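Local structure of serpin-12 (6CJ7) at residues 225-230 against 361-366; 126-129 against 133-136; 151-156 against 278-283. The protein is a serine protease inhibitor of the serpin family that controls the prophenoloxidase activation system in the larval hemolymph of Manduca sexta. One frame throughout, in Å; residues are numbered along the deposited sequence.

The three contacts lie on two sides of the serpin fold. Contacts 2 and 3 lie on the same side of the chain's centre, their own centres about 15 Å apart, and follow helix 131-145 from the strand before it to the loop after it. They touch directly, Ala135 CB of contact 2 lying 3.6 Å from Pro156 N of contact 3. Contact 1 belongs to the far side, its centre about 37 Å from that of contact 2 and about 26 Å from that of contact 3. Strand 317-326, beside contact 3, leads toward the region expected to carry the reactive centre loop, but none of the three contacts includes that loop.

Contact 1 (225-230 against 361-366); sequences LPFEYN and AILWDN
The backbones of 225-230 and 361-366 come closest at Asn230 and Asn366, with CA atoms 7.0 Å apart, where a hairpin turn faces the end of a strand. The turn is closed by Asn230 N bonding to Phe227 O at 2.9 Å, in a type II conformation. Asn230 itself has positive phi, a shape asparagine tolerates better than most residues, and its carbonyl receives the neighbouring amide: Asn366 ND2 donates to Asn230 O over 2.9 Å with a nearly straight N-H angle of 169°. The acceptor lies in the plane of the Asn366 amide, whereas the donor stands well above the plane of the Asn230 carbonyl. The other end of the amide, OD1, bonds to Ser233 OG, so both ends are held and its rotation is fixed. A leucine in place of Asn366 would probably leave Asn230 O and the Ser233 hydroxyl without these mates. Deeper in, Leu363 brings its CD1 branch obliquely to Phe227 CE1 at 3.6 Å, the two side chains crossing at about a right angle. The Phe227 ring also stacks on Trp177 and meets Phe173 edge-to-face, a place suited to a large flat apolar group. Strand 232-239 pairs with both strand 220-226 and strand 359-365, an arrangement typical of the antiparallel B sheet of serpins.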
ATOM      1  N   LEU A 225       9.569   2.672  14.648  1.00 21.93           N
ATOM      2  CA  LEU A 225       9.745   1.348  15.242  1.00 22.56           C
ATOM      3  C   LEU A 225      10.412   0.416  14.236  1.00 19.41           C
ATOM      4  O   LEU A 225       9.786   0.068  13.223  1.00 22.05           O
ATOM      5  CB  LEU A 225       8.393   0.788  15.680  1.00 23.43           C
ATOM      6  CG  LEU A 225       7.547   1.761  16.506  1.00 25.34           C
ATOM      7  CD1 LEU A 225       6.137   1.228  16.734  1.00 23.64           C
ATOM      8  CD2 LEU A 225       8.259   2.053  17.827  1.00 26.55           C
ATOM      9  N   PRO A 226      11.658  -0.009  14.441  1.00 19.90           N
ATOM     10  CA  PRO A 226      12.344  -0.801  13.409  1.00 19.69           C
ATOM     11  C   PRO A 226      11.958  -2.274  13.425  1.00 21.61           C
ATOM     12  O   PRO A 226      11.721  -2.881  14.476  1.00 22.45           O
ATOM     13  CB  PRO A 226      13.831  -0.630  13.757  1.00 24.72           C
ATOM     14  CG  PRO A 226      13.886   0.415  14.833  1.00 32.82           C
ATOM     15  CD  PRO A 226      12.567   0.380  15.531  1.00 22.54           C
ATOM     16  N   PHE A 227      11.897  -2.849  12.226  1.00 21.19           N
ATOM     17  CA  PHE A 227      11.744  -4.286  12.080  1.00 18.96           C
ATOM     18  C   PHE A 227      13.129  -4.928  11.954  1.00 19.68           C
ATOM     19  O   PHE A 227      14.152  -4.243  11.966  1.00 20.90           O
ATOM     20  CB  PHE A 227      10.833  -4.600  10.891  1.00 18.73           C
ATOM     21  CG  PHE A 227       9.382  -4.265  11.136  1.00 17.74           C
ATOM     22  CD1 PHE A 227       8.835  -3.072  10.665  1.00 17.31           C
ATOM     23  CD2 PHE A 227       8.548  -5.154  11.824  1.00 22.70           C
ATOM     24  CE1 PHE A 227       7.475  -2.778  10.877  1.00 18.06           C
ATOM     25  CE2 PHE A 227       7.197  -4.858  12.050  1.00 21.72           C
ATOM     26  CZ  PHE A 227       6.667  -3.673  11.572  1.00 20.21           C
ATOM     27  N   GLU A 228      13.151  -6.259  11.840  1.00 20.11           N
ATOM     28  CA  GLU A 228      14.396  -7.028  11.901  1.00 21.95           C
ATOM     29  C   GLU A 228      15.400  -6.550  10.855  1.00 21.65           C
ATOM     30  O   GLU A 228      15.044  -6.302   9.700  1.00 21.34           O
ATOM     31  CB  GLU A 228      14.095  -8.522  11.694  1.00 23.65           C
ATOM     32  CG  GLU A 228      15.096  -9.444  12.366  1.00 31.14           C
ATOM     33  CD  GLU A 228      14.916 -10.925  12.041  1.00 36.65           C
ATOM     34  OE1 GLU A 228      14.223 -11.267  11.063  1.00 33.39           O
ATOM     35  OE2 GLU A 228      15.488 -11.760  12.775  1.00 46.71           O
ATOM     36  N   TYR A 229      16.660  -6.409  11.281  1.00 23.87           N
ATOM     37  CA  TYR A 229      17.773  -5.970  10.432  1.00 23.54           C
ATOM     38  C   TYR A 229      17.549  -4.569   9.864  1.00 22.05           C
ATOM     39  O   TYR A 229      18.208  -4.176   8.894  1.00 23.21           O
ATOM     40  CB  TYR A 229      18.045  -6.975   9.305  1.00 25.23           C
ATOM     41  CG  TYR A 229      18.236  -8.386   9.811  1.00 28.33           C
ATOM     42  CD1 TYR A 229      19.253  -8.682  10.712  1.00 36.57           C
ATOM     43  CD2 TYR A 229      17.407  -9.415   9.403  1.00 28.56           C
ATOM     44  CE1 TYR A 229      19.438  -9.969  11.192  1.00 38.46           C
ATOM     45  CE2 TYR A 229      17.585 -10.714   9.875  1.00 30.58           C
ATOM     46  CZ  TYR A 229      18.596 -10.980  10.773  1.00 35.15           C
ATOM     47  OH  TYR A 229      18.774 -12.263  11.249  1.00 38.51           O
ATOM     48  N   ASN A 230      16.653  -3.808  10.492  1.00 22.14           N
ATOM     49  CA  ASN A 230      16.258  -2.468  10.061  1.00 22.75           C
ATOM     50  C   ASN A 230      15.879  -2.433   8.582  1.00 21.84           C
ATOM     51  O   ASN A 230      16.101  -1.438   7.898  1.00 24.10           O
ATOM     52  CB  ASN A 230      17.347  -1.436  10.360  1.00 28.55           C
ATOM     53  CG  ASN A 230      16.785  -0.023  10.452  1.00 27.78           C
ATOM     54  OD1 ASN A 230      15.681   0.182  10.960  1.00 29.02           O
ATOM     55  ND2 ASN A 230      17.529   0.950   9.943  1.00 35.80           N
ATOM     56  N   ALA A 361      -0.273   5.173  10.602  1.00 20.84           N
ATOM     57  CA  ALA A 361       0.859   4.257  10.590  1.00 20.46           C
ATOM     58  C   ALA A 361       1.361   4.117   9.164  1.00 18.18           C
ATOM     59  O   ALA A 361       0.572   3.934   8.237  1.00 19.73           O
ATOM     60  CB  ALA A 361       0.476   2.886  11.163  1.00 22.31           C
ATOM     61  N   ILE A 362       2.680   4.184   8.991  1.00 17.32           N
ATOM     62  CA  ILE A 362       3.297   4.109   7.674  1.00 18.61           C
ATOM     63  C   ILE A 362       4.351   3.023   7.739  1.00 18.82           C
ATOM     64  O   ILE A 362       5.225   3.060   8.608  1.00 20.18           O
ATOM     65  CB  ILE A 362       3.922   5.450   7.258  1.00 18.57           C
ATOM     66  CG1 ILE A 362       2.833   6.520   7.155  1.00 21.79           C
ATOM     67  CG2 ILE A 362       4.662   5.313   5.915  1.00 18.85           C
ATOM     68  CD1 ILE A 362       3.352   7.905   6.861  1.00 26.25           C
ATOM     69  N   LEU A 363       4.245   2.032   6.859  1.00 15.85           N
ATOM     70  CA  LEU A 363       5.292   1.031   6.728  1.00 16.22           C
ATOM     71  C   LEU A 363       6.303   1.543   5.716  1.00 18.03           C
ATOM     72  O   LEU A 363       5.954   1.800   4.559  1.00 19.54           O
ATOM     73  CB  LEU A 363       4.721  -0.321   6.306  1.00 17.33           C
ATOM     74  CG  LEU A 363       5.819  -1.389   6.190  1.00 24.01           C
ATOM     75  CD1 LEU A 363       6.306  -1.810   7.586  1.00 23.20           C
ATOM     76  CD2 LEU A 363       5.323  -2.585   5.375  1.00 28.66           C
ATOM     77  N   TRP A 364       7.549   1.708   6.160  1.00 16.21           N
ATOM     78  CA  TRP A 364       8.585   2.373   5.386  1.00 17.61           C
ATOM     79  C   TRP A 364       9.640   1.353   4.984  1.00 17.28           C
ATOM     80  O   TRP A 364      10.097   0.567   5.825  1.00 18.36           O
ATOM     81  CB  TRP A 364       9.206   3.500   6.221  1.00 19.43           C
ATOM     82  CG  TRP A 364      10.090   4.449   5.472  1.00 21.94           C
ATOM     83  CD1 TRP A 364      11.467   4.464   5.442  1.00 19.39           C
ATOM     84  CD2 TRP A 364       9.662   5.555   4.678  1.00 19.51           C
ATOM     85  NE1 TRP A 364      11.909   5.505   4.661  1.00 24.63           N
ATOM     86  CE2 TRP A 364      10.819   6.190   4.179  1.00 21.58           C
ATOM     87  CE3 TRP A 364       8.404   6.068   4.330  1.00 19.88           C
ATOM     88  CZ2 TRP A 364      10.754   7.316   3.352  1.00 20.23           C
ATOM     89  CZ3 TRP A 364       8.349   7.188   3.510  1.00 20.97           C
ATOM     90  CH2 TRP A 364       9.505   7.793   3.035  1.00 21.39           C
ATOM     91  N   ASP A 365      10.002   1.351   3.702  1.00 17.10           N
ATOM     92  CA  ASP A 365      11.155   0.592   3.220  1.00 16.94           C
ATOM     93  C   ASP A 365      12.402   1.436   3.468  1.00 19.23           C
ATOM     94  O   ASP A 365      12.571   2.502   2.866  1.00 20.17           O
ATOM     95  CB  ASP A 365      10.966   0.235   1.744  1.00 17.38           C
ATOM     96  CG  ASP A 365      12.028  -0.736   1.234  1.00 19.78           C
ATOM     97  OD1 ASP A 365      13.246  -0.496   1.458  1.00 19.88           O
ATOM     98  OD2 ASP A 365      11.654  -1.759   0.616  1.00 22.15           O
ATOM     99  N   ASN A 366      13.244   1.004   4.420  1.00 18.90           N
ATOM    100  CA  ASN A 366      14.384   1.808   4.851  1.00 20.65           C
ATOM    101  C   ASN A 366      15.504   1.856   3.824  1.00 23.16           C
ATOM    102  O   ASN A 366      16.399   2.708   3.933  1.00 28.53           O
ATOM    103  CB  ASN A 366      14.946   1.258   6.157  1.00 19.95           C
ATOM    104  CG  ASN A 366      14.004   1.453   7.312  1.00 23.09           C
ATOM    105  OD1 ASN A 366      13.191   2.375   7.296  1.00 25.89           O
ATOM    106  ND2 ASN A 366      14.103   0.598   8.322  1.00 23.05           N
TER

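Contact 2 (126-129 against 133-136); sequences TYFG and LAAQ
Ala134 turns its methyl toward the loop 126-129 and meets it at two points, a backbone oxygen and a ring. Its CB lies 3.6 Å from Tyr127 O, a van der Waals contact, and 4.0 Å from Phe128 CD1, which it approaches obliquely. A small side chain suits this place, since the helix backbone comes close here, with Phe128 CA 5.7 Å from Ala134 CA. From CA, Tyr127 and Phe128 start out in nearly opposite directions, and although the Phe128 CB points away from the helix, its ring comes nearer through CD1. This is the tight connection of the serpin fold that leads from an outer strand of sheet A into helix F, here residues 131-145, which lies across the face of that sheet. The Phe128 ring is buried and also packs on Phe100 and Ser102 of strand 92-102; Thr126 CG2 covers one of its faces, 3.6 Å above the plane and toward the rim. The Tyr127 ring, with CG anti to the backbone N (chi1 180°), reaches along the chain until Gly129 N lies 3.4 Å above its centre. Glycine fits there because a beta carbon at that position would run into Tyr127 OH.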
ATOM      1  N   THR A 126      -6.091 -14.858 -20.222  1.00 28.79           N
ATOM      2  CA  THR A 126      -7.197 -15.270 -19.362  1.00 29.31           C
ATOM      3  C   THR A 126      -8.477 -15.352 -20.178  1.00 31.44           C
ATOM      4  O   THR A 126      -8.799 -14.420 -20.919  1.00 29.87           O
ATOM      5  CB  THR A 126      -7.376 -14.274 -18.208  1.00 28.59           C
ATOM      6  OG1 THR A 126      -6.157 -14.184 -17.462  1.00 27.94           O
ATOM      7  CG2 THR A 126      -8.512 -14.710 -17.281  1.00 28.86           C
ATOM      8  N   TYR A 127      -9.215 -16.453 -20.042  1.00 25.35           N
ATOM      9  CA  TYR A 127     -10.533 -16.558 -20.657  1.00 27.73           C
ATOM     10  C   TYR A 127     -11.568 -16.113 -19.633  1.00 29.89           C
ATOM     11  O   TYR A 127     -11.647 -16.681 -18.537  1.00 30.99           O
ATOM     12  CB  TYR A 127     -10.830 -17.980 -21.148  1.00 31.39           C
ATOM     13  CG  TYR A 127     -12.201 -18.140 -21.791  1.00 30.22           C
ATOM     14  CD1 TYR A 127     -12.530 -17.468 -22.967  1.00 30.04           C
ATOM     15  CD2 TYR A 127     -13.167 -18.967 -21.229  1.00 31.74           C
ATOM     16  CE1 TYR A 127     -13.771 -17.608 -23.552  1.00 32.20           C
ATOM     17  CE2 TYR A 127     -14.424 -19.114 -21.816  1.00 32.13           C
ATOM     18  CZ  TYR A 127     -14.717 -18.432 -22.979  1.00 36.74           C
ATOM     19  OH  TYR A 127     -15.963 -18.570 -23.572  1.00 40.14           O
ATOM     20  N   PHE A 128     -12.345 -15.087 -19.984  1.00 25.72           N
ATOM     21  CA  PHE A 128     -13.356 -14.538 -19.089  1.00 24.46           C
ATOM     22  C   PHE A 128     -14.767 -15.019 -19.412  1.00 28.39           C
ATOM     23  O   PHE A 128     -15.716 -14.606 -18.734  1.00 27.57           O
ATOM     24  CB  PHE A 128     -13.312 -13.000 -19.117  1.00 21.29           C
ATOM     25  CG  PHE A 128     -12.058 -12.408 -18.519  1.00 22.19           C
ATOM     26  CD1 PHE A 128     -11.876 -12.384 -17.140  1.00 20.99           C
ATOM     27  CD2 PHE A 128     -11.069 -11.863 -19.322  1.00 24.26           C
ATOM     28  CE1 PHE A 128     -10.720 -11.836 -16.582  1.00 22.04           C
ATOM     29  CE2 PHE A 128      -9.914 -11.315 -18.771  1.00 23.81           C
ATOM     30  CZ  PHE A 128      -9.741 -11.303 -17.395  1.00 22.89           C
ATOM     31  N   GLY A 129     -14.929 -15.879 -20.423  1.00 29.26           N
ATOM     32  CA  GLY A 129     -16.248 -16.349 -20.817  1.00 31.63           C
ATOM     33  C   GLY A 129     -16.953 -17.188 -19.773  1.00 34.57           C
ATOM     34  O   GLY A 129     -18.182 -17.295 -19.811  1.00 32.11           O
ATOM     35  N   LEU A 133     -15.273 -19.185 -12.981  1.00 25.78           N
ATOM     36  CA  LEU A 133     -13.988 -19.870 -13.069  1.00 26.65           C
ATOM     37  C   LEU A 133     -12.834 -18.879 -13.135  1.00 25.02           C
ATOM     38  O   LEU A 133     -11.805 -19.070 -12.475  1.00 24.94           O
ATOM     39  CB  LEU A 133     -13.993 -20.800 -14.282  1.00 27.94           C
ATOM     40  CG  LEU A 133     -12.657 -21.367 -14.735  1.00 36.85           C
ATOM     41  CD1 LEU A 133     -12.129 -22.342 -13.690  1.00 42.34           C
ATOM     42  CD2 LEU A 133     -12.825 -22.071 -16.069  1.00 41.11           C
ATOM     43  N   ALA A 134     -12.990 -17.809 -13.918  1.00 21.60           N
ATOM     44  CA  ALA A 134     -11.938 -16.805 -14.032  1.00 23.37           C
ATOM     45  C   ALA A 134     -11.685 -16.107 -12.700  1.00 22.65           C
ATOM     46  O   ALA A 134     -10.531 -15.941 -12.280  1.00 22.23           O
ATOM     47  CB  ALA A 134     -12.304 -15.778 -15.104  1.00 24.20           C
ATOM     48  N   ALA A 135     -12.761 -15.688 -12.020  1.00 21.74           N
ATOM     49  CA  ALA A 135     -12.609 -15.019 -10.728  1.00 21.29           C
ATOM     50  C   ALA A 135     -11.919 -15.925  -9.721  1.00 21.54           C
ATOM     51  O   ALA A 135     -11.006 -15.490  -9.007  1.00 22.90           O
ATOM     52  CB  ALA A 135     -13.972 -14.582 -10.190  1.00 23.40           C
ATOM     53  N   GLN A 136     -12.318 -17.197  -9.666  1.00 23.54           N
ATOM     54  CA  GLN A 136     -11.704 -18.087  -8.687  1.00 27.47           C
ATOM     55  C   GLN A 136     -10.255 -18.402  -9.042  1.00 23.42           C
ATOM     56  O   GLN A 136      -9.412 -18.532  -8.147  1.00 26.21           O
ATOM     57  CB  GLN A 136     -12.526 -19.360  -8.542  1.00 34.48           C
ATOM     58  CG  GLN A 136     -13.518 -19.251  -7.411  1.00 48.45           C
ATOM     59  CD  GLN A 136     -14.610 -20.264  -7.532  1.00 59.27           C
ATOM     60  OE1 GLN A 136     -15.793 -19.960  -7.360  1.00 56.25           O
ATOM     61  NE2 GLN A 136     -14.226 -21.483  -7.852  1.00 63.90           N
TER

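Contact 3 (151-156 against 278-283); sequences DKLVSP and KADINL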
ATOM      1  N   ASP A 151      -7.603 -13.514  -0.536  1.00 32.29           N
ATOM      2  CA  ASP A 151      -8.159 -14.623  -1.293  1.00 37.87           C
ATOM      3  C   ASP A 151      -9.495 -14.352  -1.967  1.00 35.31           C
ATOM      4  O   ASP A 151     -10.046 -15.278  -2.571  1.00 31.86           O
ATOM      5  CB  ASP A 151      -8.305 -15.858  -0.389  1.00 40.28           C
ATOM      6  CG  ASP A 151      -9.344 -15.668   0.710  1.00 43.99           C
ATOM      7  OD1 ASP A 151      -9.670 -14.510   1.052  1.00 40.44           O
ATOM      8  OD2 ASP A 151      -9.835 -16.687   1.236  1.00 55.48           O
ATOM      9  N   LYS A 152     -10.041 -13.138  -1.884  1.00 31.25           N
ATOM     10  CA  LYS A 152     -11.366 -12.889  -2.468  1.00 30.62           C
ATOM     11  C   LYS A 152     -11.445 -11.495  -3.084  1.00 36.15           C
ATOM     12  O   LYS A 152     -12.476 -10.819  -3.004  1.00 36.30           O
ATOM     13  CB  LYS A 152     -12.471 -13.074  -1.424  1.00 37.28           C
ATOM     14  CG  LYS A 152     -12.626 -14.505  -0.897  1.00 51.38           C
ATOM     15  CD  LYS A 152     -13.188 -15.445  -1.963  1.00 58.65           C
ATOM     16  CE  LYS A 152     -12.684 -16.882  -1.790  1.00 63.33           C
ATOM     17  NZ  LYS A 152     -13.219 -17.561  -0.573  1.00 66.69           N
ATOM     18  N   LEU A 153     -10.367 -11.055  -3.736  1.00 31.37           N
ATOM     19  CA  LEU A 153     -10.336  -9.701  -4.288  1.00 28.94           C
ATOM     20  C   LEU A 153     -11.259  -9.549  -5.497  1.00 30.55           C
ATOM     21  O   LEU A 153     -11.916  -8.514  -5.648  1.00 31.02           O
ATOM     22  CB  LEU A 153      -8.903  -9.326  -4.665  1.00 22.95           C
ATOM     23  CG  LEU A 153      -8.687  -7.948  -5.308  1.00 25.29           C
ATOM     24  CD1 LEU A 153      -9.169  -6.829  -4.385  1.00 30.09           C
ATOM     25  CD2 LEU A 153      -7.213  -7.744  -5.695  1.00 26.94           C
ATOM     26  N   VAL A 154     -11.307 -10.548  -6.381  1.00 29.84           N
ATOM     27  CA  VAL A 154     -12.058 -10.455  -7.632  1.00 27.26           C
ATOM     28  C   VAL A 154     -13.423 -11.103  -7.454  1.00 32.10           C
ATOM     29  O   VAL A 154     -13.525 -12.240  -6.970  1.00 32.71           O
ATOM     30  CB  VAL A 154     -11.299 -11.122  -8.793  1.00 29.63           C
ATOM     31  CG1 VAL A 154     -12.117 -11.038 -10.085  1.00 29.17           C
ATOM     32  CG2 VAL A 154      -9.937 -10.479  -8.984  1.00 28.15           C
ATOM     33  N   SER A 155     -14.515 -10.367  -7.889  1.00 31.51           N
ATOM     34  CA  SER A 155     -15.842 -10.969  -7.847  1.00 36.24           C
ATOM     35  C   SER A 155     -16.243 -11.500  -9.220  1.00 35.54           C
ATOM     36  O   SER A 155     -15.973 -10.856 -10.243  1.00 33.36           O
ATOM     37  CB  SER A 155     -16.892  -9.959  -7.383  1.00 42.86           C
ATOM     38  OG  SER A 155     -18.194 -10.507  -7.513  1.00 44.13           O
ATOM     39  N   PRO A 156     -16.886 -12.668  -9.270  1.00 36.74           N
ATOM     40  CA  PRO A 156     -17.369 -13.177 -10.566  1.00 36.87           C
ATOM     41  C   PRO A 156     -18.363 -12.251 -11.235  1.00 40.30           C
ATOM     42  O   PRO A 156     -18.484 -12.263 -12.466  1.00 37.82           O
ATOM     43  CB  PRO A 156     -18.013 -14.524 -10.202  1.00 39.79           C
ATOM     44  CG  PRO A 156     -17.450 -14.882  -8.865  1.00 44.34           C
ATOM     45  CD  PRO A 156     -17.162 -13.596  -8.161  1.00 41.13           C
ATOM     46  N   LYS A 278      -7.226  -5.004   6.802  1.00 24.40           N
ATOM     47  CA  LYS A 278      -7.304  -5.500   5.434  1.00 21.69           C
ATOM     48  C   LYS A 278      -8.213  -4.584   4.641  1.00 23.40           C
ATOM     49  O   LYS A 278      -9.312  -4.250   5.099  1.00 26.02           O
ATOM     50  CB  LYS A 278      -7.853  -6.930   5.388  1.00 26.44           C
ATOM     51  CG  LYS A 278      -8.075  -7.453   3.976  1.00 46.03           C
ATOM     52  CD  LYS A 278      -9.026  -8.637   3.953  1.00 55.70           C
ATOM     53  CE  LYS A 278      -8.643  -9.607   2.850  1.00 56.54           C
ATOM     54  NZ  LYS A 278      -8.191  -8.879   1.634  1.00 57.25           N
ATOM     55  N   ALA A 279      -7.772  -4.198   3.450  1.00 22.82           N
ATOM     56  CA  ALA A 279      -8.593  -3.380   2.572  1.00 28.22           C
ATOM     57  C   ALA A 279      -8.577  -3.986   1.182  1.00 22.96           C
ATOM     58  O   ALA A 279      -7.510  -4.320   0.665  1.00 25.93           O
ATOM     59  CB  ALA A 279      -8.095  -1.936   2.524  1.00 31.05           C
ATOM     60  N   ASP A 280      -9.755  -4.124   0.582  1.00 26.57           N
ATOM     61  CA  ASP A 280      -9.903  -4.490  -0.828  1.00 28.23           C
ATOM     62  C   ASP A 280     -10.542  -3.310  -1.544  1.00 26.27           C
ATOM     63  O   ASP A 280     -11.630  -2.865  -1.156  1.00 29.16           O
ATOM     64  CB  ASP A 280     -10.776  -5.735  -0.999  1.00 31.79           C
ATOM     65  CG  ASP A 280     -10.278  -6.922  -0.215  1.00 42.85           C
ATOM     66  OD1 ASP A 280     -11.117  -7.574   0.442  1.00 56.30           O
ATOM     67  OD2 ASP A 280      -9.066  -7.220  -0.261  1.00 37.35           O
ATOM     68  N   ILE A 281      -9.895  -2.831  -2.608  1.00 23.40           N
ATOM     69  CA  ILE A 281     -10.204  -1.528  -3.184  1.00 20.46           C
ATOM     70  C   ILE A 281     -10.369  -1.637  -4.692  1.00 20.89           C
ATOM     71  O   ILE A 281      -9.479  -2.127  -5.391  1.00 23.71           O
ATOM     72  CB  ILE A 281      -9.114  -0.495  -2.868  1.00 25.00           C
ATOM     73  CG1 ILE A 281      -8.947  -0.320  -1.356  1.00 27.34           C
ATOM     74  CG2 ILE A 281      -9.439   0.806  -3.535  1.00 26.17           C
ATOM     75  CD1 ILE A 281      -7.721   0.489  -1.013  1.00 29.16           C
ATOM     76  N   ASN A 282     -11.504  -1.149  -5.188  1.00 22.12           N
ATOM     77  CA  ASN A 282     -11.706  -0.920  -6.610  1.00 18.38           C
ATOM     78  C   ASN A 282     -11.206   0.487  -6.927  1.00 20.05           C
ATOM     79  O   ASN A 282     -11.779   1.478  -6.466  1.00 23.56           O
ATOM     80  CB  ASN A 282     -13.182  -1.102  -6.945  1.00 20.55           C
ATOM     81  CG  ASN A 282     -13.510  -0.799  -8.390  1.00 24.06           C
ATOM     82  OD1 ASN A 282     -12.711  -0.241  -9.149  1.00 22.20           O
ATOM     83  ND2 ASN A 282     -14.732  -1.150  -8.779  1.00 34.89           N
ATOM     84  N   LEU A 283     -10.117   0.568  -7.695  1.00 19.47           N
ATOM     85  CA  LEU A 283      -9.446   1.841  -7.928  1.00 18.28           C
ATOM     86  C   LEU A 283     -10.066   2.683  -9.040  1.00 18.28           C
ATOM     87  O   LEU A 283      -9.639   3.826  -9.233  1.00 20.05           O
ATOM     88  CB  LEU A 283      -7.967   1.605  -8.262  1.00 18.37           C
ATOM     89  CG  LEU A 283      -7.142   1.063  -7.089  1.00 20.65           C
ATOM     90  CD1 LEU A 283      -5.806   0.593  -7.631  1.00 19.60           C
ATOM     91  CD2 LEU A 283      -6.934   2.121  -6.010  1.00 23.86           C
TER
HETATM   92  O   HOH W   1      -9.608 -10.693  -0.204  1.00 52.11           O
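Leu153 touches Asp280 where the connection from helix 131-145 to strand 165-174 crosses the face of sheet A, as the segment after helix F does in serpins. The apolar part of the contact is carried by one branch: Leu153 CD1 lies 3.9 Å from Asp280 CB, with the side chains at a slant to each other. CG stands anti to the backbone N (chi1 178°), which lets the end of the side chain come nearer to the strand than its CB direction suggests. Leucine suits this buried place because Leu319 of strand 317-326 and Ile142 of the helix also pack on it, so it fills the seam between helix and sheet.

The charged part belongs largely to the strand. Lys278 and Asp280, two residues apart, both turn their CB atoms toward the loop, and Lys278 NZ donates to Asp280 OD2 at 2.7 Å in a salt bridge. The lysine reaches the syn side of the carboxylate, 15° out of its plane. Ser321 OG bonds to the same OD2, and these two partners are likely to steady the carboxylate beside the leucine methyl. Asp151 OD1, 5.9 Å from Lys278 NZ, probably adds a weaker electrostatic attraction.

No direct hydrogen bond joins the two segments; a water does so instead, accepting from Lys278 NZ at 2.9 Å and from the backbone Lys152 N at 3.0 Å.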